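Local coordinates for DNA translocase coupling protein (Clostridium perfringens, PDB 6O1W) that probably binds ATP and DNA and acts as the coupling-protein ATPase of plasmid conjugation, this construct holding part of the longer membrane protein with its FtsK/SpoIIIE-type motor region, at residues A[108-113]-A[152-156]; A[129-135]-A[294-300]. All coordinates share one frame; numbering follows the deposited sequence.

In the fold
After helix 7-18 the chain builds a four-stranded antiparallel sheet, then enters the P-loop NTPase fold. The segment 108-113 starts strand 111-116, which is followed by strand 121-125, strand 132-135, the phosphate-binding loop and helix 142-155. Contact 1 closes this first loop, with 38 residues between its segments, by laying the end of that helix against strand 111-116. Contact 2 opens inside it, at 129-135, and closes a much longer loop of 158 residues at strand 296-299. The two therefore cross and do not nest. Contact 2 lies within the ten-stranded mixed sheet, and contact 1 joins the same sheet to helix 142-155. Their centres are about 16 Å apart.

Contact 1. Residues A[108-113]-A[152-156]; sequences QEGVVV and QLLKQ
Gln156, at the C-terminal end of helix 142-155, reaches across to the turn that leads into strand 111-116. The helix is the one that follows the phosphate-binding loop in this P-loop NTPase fold. Residues Gln108 to Val111 form a type II beta turn. The CB of Gln156 points toward this turn. CG is anti to the carbonyl carbon (chi1 -61°) and the chain is extended beyond it, which carries the amide up to the turn backbone. Gln156 CD lies 3.8 Å from Gly110 N. At its end the amide divides its work. Gln156 OE1 accepts a hydrogen bond from Gly110 N at 2.8 Å, and the donor is tilted from the carbonyl plane. Gln156 OE1 also lies 3.5 Å from Glu109 CA. Gln156 NE2 donates to Val111 O at 3.1 Å, with that oxygen close to the amide plane. A weak hydrogen bond from NE2 to Glu106 O adds a further hold. Two bonds to opposite ends of one amide fix its rotation.

One helical turn back, Gln152 lies against the backbone of Val112 and Val113, its side chain also extended. Glu109 turns its carboxylate to another partner, forming a salt bridge with Arg228. Beside the glutamines, Leu153 and Val112 make the apolar part of the contact. Their side chains meet at about a right angle, and Leu153 CD2 comes 3.7 Å from Val112 CG1.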
loop_
_atom_site.group_PDB
_atom_site.type_symbol
_atom_site.label_atom_id
_atom_site.label_comp_id
_atom_site.label_asym_id
_atom_site.label_seq_id
_atom_site.Cartn_x
_atom_site.Cartn_y
_atom_site.Cartn_z
ATOM N N GLN A 108 6.577 -4.990 -19.947
ATOM C CA GLN A 108 5.433 -5.879 -19.888
ATOM C C GLN A 108 4.158 -5.108 -19.504
ATOM O O GLN A 108 4.075 -4.531 -18.415
ATOM C CB GLN A 108 5.713 -7.022 -18.912
ATOM C CG GLN A 108 4.887 -8.279 -19.179
ATOM C CD GLN A 108 5.130 -9.320 -18.124
ATOM O OE1 GLN A 108 6.269 -9.616 -17.750
ATOM N NE2 GLN A 108 4.062 -9.897 -17.612
ATOM N N GLU A 109 3.181 -5.081 -20.425
ATOM C CA GLU A 109 1.891 -4.412 -20.252
ATOM C C GLU A 109 1.193 -4.992 -19.013
ATOM O O GLU A 109 1.186 -6.206 -18.840
ATOM C CB GLU A 109 1.027 -4.621 -21.533
ATOM C CG GLU A 109 -0.207 -3.739 -21.616
ATOM C CD GLU A 109 -1.389 -4.095 -20.724
ATOM O OE1 GLU A 109 -1.632 -5.301 -20.487
ATOM O OE2 GLU A 109 -2.065 -3.155 -20.249
ATOM N N GLY A 110 0.642 -4.136 -18.163
ATOM C CA GLY A 110 -0.055 -4.578 -16.956
ATOM C C GLY A 110 0.814 -4.767 -15.728
ATOM O O GLY A 110 0.297 -5.009 -14.637
ATOM N N VAL A 111 2.132 -4.651 -15.884
ATOM C CA VAL A 111 3.090 -4.771 -14.784
ATOM C C VAL A 111 3.435 -3.356 -14.347
ATOM O O VAL A 111 3.834 -2.517 -15.178
ATOM C CB VAL A 111 4.380 -5.599 -15.128
ATOM C CG1 VAL A 111 5.334 -5.664 -13.935
ATOM C CG2 VAL A 111 4.031 -7.018 -15.561
ATOM N N VAL A 112 3.277 -3.099 -13.037
ATOM C CA VAL A 112 3.600 -1.818 -12.413
ATOM C C VAL A 112 4.602 -2.005 -11.257
ATOM O O VAL A 112 4.661 -3.075 -10.662
ATOM C CB VAL A 112 2.322 -1.019 -11.999
ATOM C CG1 VAL A 112 1.383 -0.820 -13.201
ATOM C CG2 VAL A 112 1.583 -1.684 -10.835
ATOM N N VAL A 113 5.399 -0.967 -10.966
ATOM C CA VAL A 113 6.375 -0.955 -9.884
ATOM C C VAL A 113 5.908 0.079 -8.835
ATOM O O VAL A 113 5.587 1.211 -9.202
ATOM C CB VAL A 113 7.819 -0.684 -10.385
ATOM C CG1 VAL A 113 8.834 -0.994 -9.293
ATOM C CG2 VAL A 113 8.132 -1.507 -11.635
ATOM N N GLN A 152 2.053 4.968 -14.920
ATOM C CA GLN A 152 2.640 3.775 -15.527
ATOM C C GLN A 152 1.687 3.136 -16.530
ATOM O O GLN A 152 2.087 2.901 -17.672
ATOM C CB GLN A 152 3.081 2.765 -14.446
ATOM C CG GLN A 152 4.261 3.298 -13.625
ATOM C CD GLN A 152 4.697 2.388 -12.506
ATOM O OE1 GLN A 152 4.609 2.704 -11.322
ATOM N NE2 GLN A 152 5.177 1.246 -12.855
ATOM N N LEU A 153 0.416 2.949 -16.130
ATOM C CA LEU A 153 -0.613 2.389 -16.998
ATOM C C LEU A 153 -0.991 3.308 -18.152
ATOM O O LEU A 153 -1.221 2.808 -19.251
ATOM C CB LEU A 153 -1.840 1.948 -16.204
ATOM C CG LEU A 153 -1.534 0.839 -15.204
ATOM C CD1 LEU A 153 -2.726 0.583 -14.299
ATOM C CD2 LEU A 153 -1.017 -0.433 -15.925
ATOM N N LEU A 154 -1.020 4.636 -17.924
ATOM C CA LEU A 154 -1.293 5.615 -18.996
ATOM C C LEU A 154 -0.167 5.547 -20.050
ATOM O O LEU A 154 -0.433 5.684 -21.244
ATOM C CB LEU A 154 -1.367 7.050 -18.417
ATOM C CG LEU A 154 -2.638 7.417 -17.641
ATOM C CD1 LEU A 154 -2.546 8.803 -17.097
ATOM C CD2 LEU A 154 -3.897 7.289 -18.519
ATOM N N LYS A 155 1.082 5.302 -19.596
ATOM C CA LYS A 155 2.280 5.146 -20.443
ATOM C C LYS A 155 2.253 3.827 -21.191
ATOM O O LYS A 155 2.949 3.704 -22.178
ATOM C CB LYS A 155 3.584 5.238 -19.597
ATOM C CG LYS A 155 3.961 6.649 -19.162
ATOM C CD LYS A 155 4.621 7.435 -20.292
ATOM C CE LYS A 155 6.113 7.248 -20.370
ATOM N NZ LYS A 155 6.620 7.576 -21.725
ATOM N N GLN A 156 1.461 2.831 -20.727
ATOM C CA GLN A 156 1.322 1.542 -21.437
ATOM C C GLN A 156 0.091 1.548 -22.314
ATOM O O GLN A 156 -0.229 0.526 -22.904
ATOM C CB GLN A 156 1.293 0.345 -20.482
ATOM C CG GLN A 156 2.569 0.228 -19.656
ATOM C CD GLN A 156 2.508 -0.811 -18.580
ATOM O OE1 GLN A 156 1.492 -1.465 -18.361
ATOM N NE2 GLN A 156 3.613 -1.000 -17.894
#

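Contact 2. Residues A[129-135]-A[294-300]; sequences SPHILSA and VPVRICG
Val294 holds CG1 anti to its backbone nitrogen (chi1 180°), setting this methyl against segment 129-135, 3.8 Å from Leu133 CB. In Ile132, CG1 is anti to the carbonyl carbon (chi1 -60°) and meets Val296 CB at 3.8 Å, the two side chains lying side by side. Its other branch, CG2, reaches Ile298 CD1. Ile132, Val296 and Ile298 lie on neighbouring parallel strands of the P-loop NTPase core sheet, 132-135 and 296-299; Val294 sits just ahead of the latter. Leu133 N donates to Val296 O, Ile298 N to Leu133 O at 2.8 Å, and Ala135 N to Ile298 O. Val296 N to His131 O, the longest at 3.3 Å, and Gly300 N to Ala135 O at 2.7 Å extend the ladder.

Ile132, Ser134, Val296 and Ile298 share one face, where helix 142-155 packs. Ser134 OG hydrogen-bonds Lys142 O; this P-loop lysine meets ATP in another structure of this protein, but none is bound here. On the other face Arg297 takes Val294 O side-on in its guanidinium plane, NE at 2.8 Å and NH2 at 3.1 Å, while NH1 bonds Val311 O. These backbone-carbonyl bonds would partly offset burying the charge; nearby Lys291 probably works against this.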
loop_
_atom_site.group_PDB
_atom_site.type_symbol
_atom_site.label_atom_id
_atom_site.label_comp_id
_atom_site.label_asym_id
_atom_site.label_seq_id
_atom_site.Cartn_x
_atom_site.Cartn_y
_atom_site.Cartn_z
ATOM N N SER A 129 -3.089 -10.127 -10.148
ATOM C CA SER A 129 -3.672 -9.522 -8.939
ATOM C C SER A 129 -4.249 -8.182 -9.426
ATOM O O SER A 129 -3.525 -7.205 -9.576
ATOM C CB SER A 129 -2.600 -9.387 -7.870
ATOM O OG SER A 129 -1.521 -8.617 -8.371
ATOM N N PRO A 130 -5.533 -8.211 -9.863
ATOM C CA PRO A 130 -6.077 -7.077 -10.635
ATOM C C PRO A 130 -6.468 -5.807 -9.891
ATOM O O PRO A 130 -6.656 -4.780 -10.560
ATOM C CB PRO A 130 -7.306 -7.686 -11.334
ATOM C CG PRO A 130 -7.732 -8.826 -10.449
ATOM C CD PRO A 130 -6.469 -9.363 -9.846
ATOM N N HIS A 131 -6.637 -5.863 -8.556
ATOM C CA HIS A 131 -7.067 -4.690 -7.795
ATOM C C HIS A 131 -6.148 -4.377 -6.635
ATOM O O HIS A 131 -5.537 -5.279 -6.050
ATOM C CB HIS A 131 -8.535 -4.820 -7.350
ATOM C CG HIS A 131 -9.436 -5.293 -8.445
ATOM N ND1 HIS A 131 -9.617 -4.553 -9.608
ATOM C CD2 HIS A 131 -10.129 -6.449 -8.551
ATOM C CE1 HIS A 131 -10.431 -5.271 -10.367
ATOM N NE2 HIS A 131 -10.765 -6.421 -9.777
ATOM N N ILE A 132 -6.029 -3.092 -6.327
ATOM C CA ILE A 132 -5.130 -2.563 -5.299
ATOM C C ILE A 132 -5.885 -1.650 -4.333
ATOM O O ILE A 132 -6.653 -0.779 -4.758
ATOM C CB ILE A 132 -3.989 -1.760 -5.990
ATOM C CG1 ILE A 132 -3.180 -2.660 -6.959
ATOM C CG2 ILE A 132 -3.086 -1.040 -4.957
ATOM C CD1 ILE A 132 -2.172 -1.955 -7.882
ATOM N N LEU A 133 -5.614 -1.814 -3.050
ATOM C CA LEU A 133 -6.157 -0.936 -2.030
ATOM C C LEU A 133 -4.941 -0.304 -1.333
ATOM O O LEU A 133 -4.039 -1.026 -0.855
ATOM C CB LEU A 133 -7.024 -1.732 -1.033
ATOM C CG LEU A 133 -7.610 -0.906 0.156
ATOM C CD1 LEU A 133 -8.887 -0.223 -0.240
ATOM C CD2 LEU A 133 -7.942 -1.809 1.343
ATOM N N SER A 134 -4.905 1.028 -1.303
ATOM C CA SER A 134 -3.818 1.782 -0.678
ATOM C C SER A 134 -4.396 2.572 0.473
ATOM O O SER A 134 -5.288 3.399 0.259
ATOM C CB SER A 134 -3.104 2.669 -1.705
ATOM O OG SER A 134 -2.110 3.495 -1.119
ATOM N N ALA A 135 -3.946 2.251 1.712
ATOM C CA ALA A 135 -4.444 2.863 2.925
ATOM C C ALA A 135 -3.382 3.616 3.689
ATOM O O ALA A 135 -2.271 3.138 3.826
ATOM C CB ALA A 135 -5.088 1.823 3.820
ATOM N N VAL A 294 -10.087 -7.805 -3.436
ATOM C CA VAL A 294 -8.996 -6.843 -3.684
ATOM C C VAL A 294 -7.730 -7.457 -3.099
ATOM O O VAL A 294 -7.535 -7.348 -1.908
ATOM C CB VAL A 294 -9.293 -5.410 -3.155
ATOM C CG1 VAL A 294 -8.112 -4.464 -3.447
ATOM C CG2 VAL A 294 -10.583 -4.878 -3.790
ATOM N N PRO A 295 -6.896 -8.144 -3.905
ATOM C CA PRO A 295 -5.755 -8.882 -3.325
ATOM C C PRO A 295 -4.536 -8.072 -2.900
ATOM O O PRO A 295 -3.842 -8.518 -2.000
ATOM C CB PRO A 295 -5.382 -9.880 -4.433
ATOM C CG PRO A 295 -5.805 -9.204 -5.689
ATOM C CD PRO A 295 -7.049 -8.448 -5.348
ATOM N N VAL A 296 -4.229 -6.942 -3.574
ATOM C CA VAL A 296 -3.050 -6.159 -3.218
ATOM C C VAL A 296 -3.413 -5.140 -2.144
ATOM O O VAL A 296 -4.349 -4.362 -2.333
ATOM C CB VAL A 296 -2.401 -5.450 -4.442
ATOM C CG1 VAL A 296 -1.193 -4.636 -4.009
ATOM C CG2 VAL A 296 -2.019 -6.442 -5.542
ATOM N N ARG A 297 -2.662 -5.133 -1.027
ATOM C CA ARG A 297 -2.859 -4.140 0.024
ATOM C C ARG A 297 -1.565 -3.405 0.231
ATOM O O ARG A 297 -0.491 -4.011 0.402
ATOM C CB ARG A 297 -3.300 -4.752 1.364
ATOM C CG ARG A 297 -4.366 -5.830 1.269
ATOM C CD ARG A 297 -5.759 -5.288 0.993
ATOM N NE ARG A 297 -6.638 -6.386 0.595
ATOM C CZ ARG A 297 -7.127 -7.285 1.440
ATOM N NH1 ARG A 297 -6.878 -7.192 2.746
ATOM N NH2 ARG A 297 -7.855 -8.293 0.991
ATOM N N ILE A 298 -1.676 -2.097 0.226
ATOM C CA ILE A 298 -0.583 -1.194 0.514
ATOM C C ILE A 298 -1.060 -0.436 1.744
ATOM O O ILE A 298 -2.114 0.192 1.701
ATOM C CB ILE A 298 -0.171 -0.309 -0.691
ATOM C CG1 ILE A 298 0.392 -1.190 -1.833
ATOM C CG2 ILE A 298 0.894 0.686 -0.251
ATOM C CD1 ILE A 298 0.301 -0.584 -3.254
ATOM N N CYS A 299 -0.341 -0.573 2.867
ATOM C CA CYS A 299 -0.757 0.045 4.119
ATOM C C CYS A 299 0.314 0.911 4.767
ATOM O O CYS A 299 1.447 0.465 4.960
ATOM C CB CYS A 299 -1.275 -1.013 5.084
ATOM S SG CYS A 299 -2.224 -0.339 6.476
ATOM N N GLY A 300 -0.060 2.146 5.088
ATOM C CA GLY A 300 0.807 3.088 5.774
ATOM C C GLY A 300 0.774 2.809 7.263
ATOM O O GLY A 300 0.135 1.860 7.718
#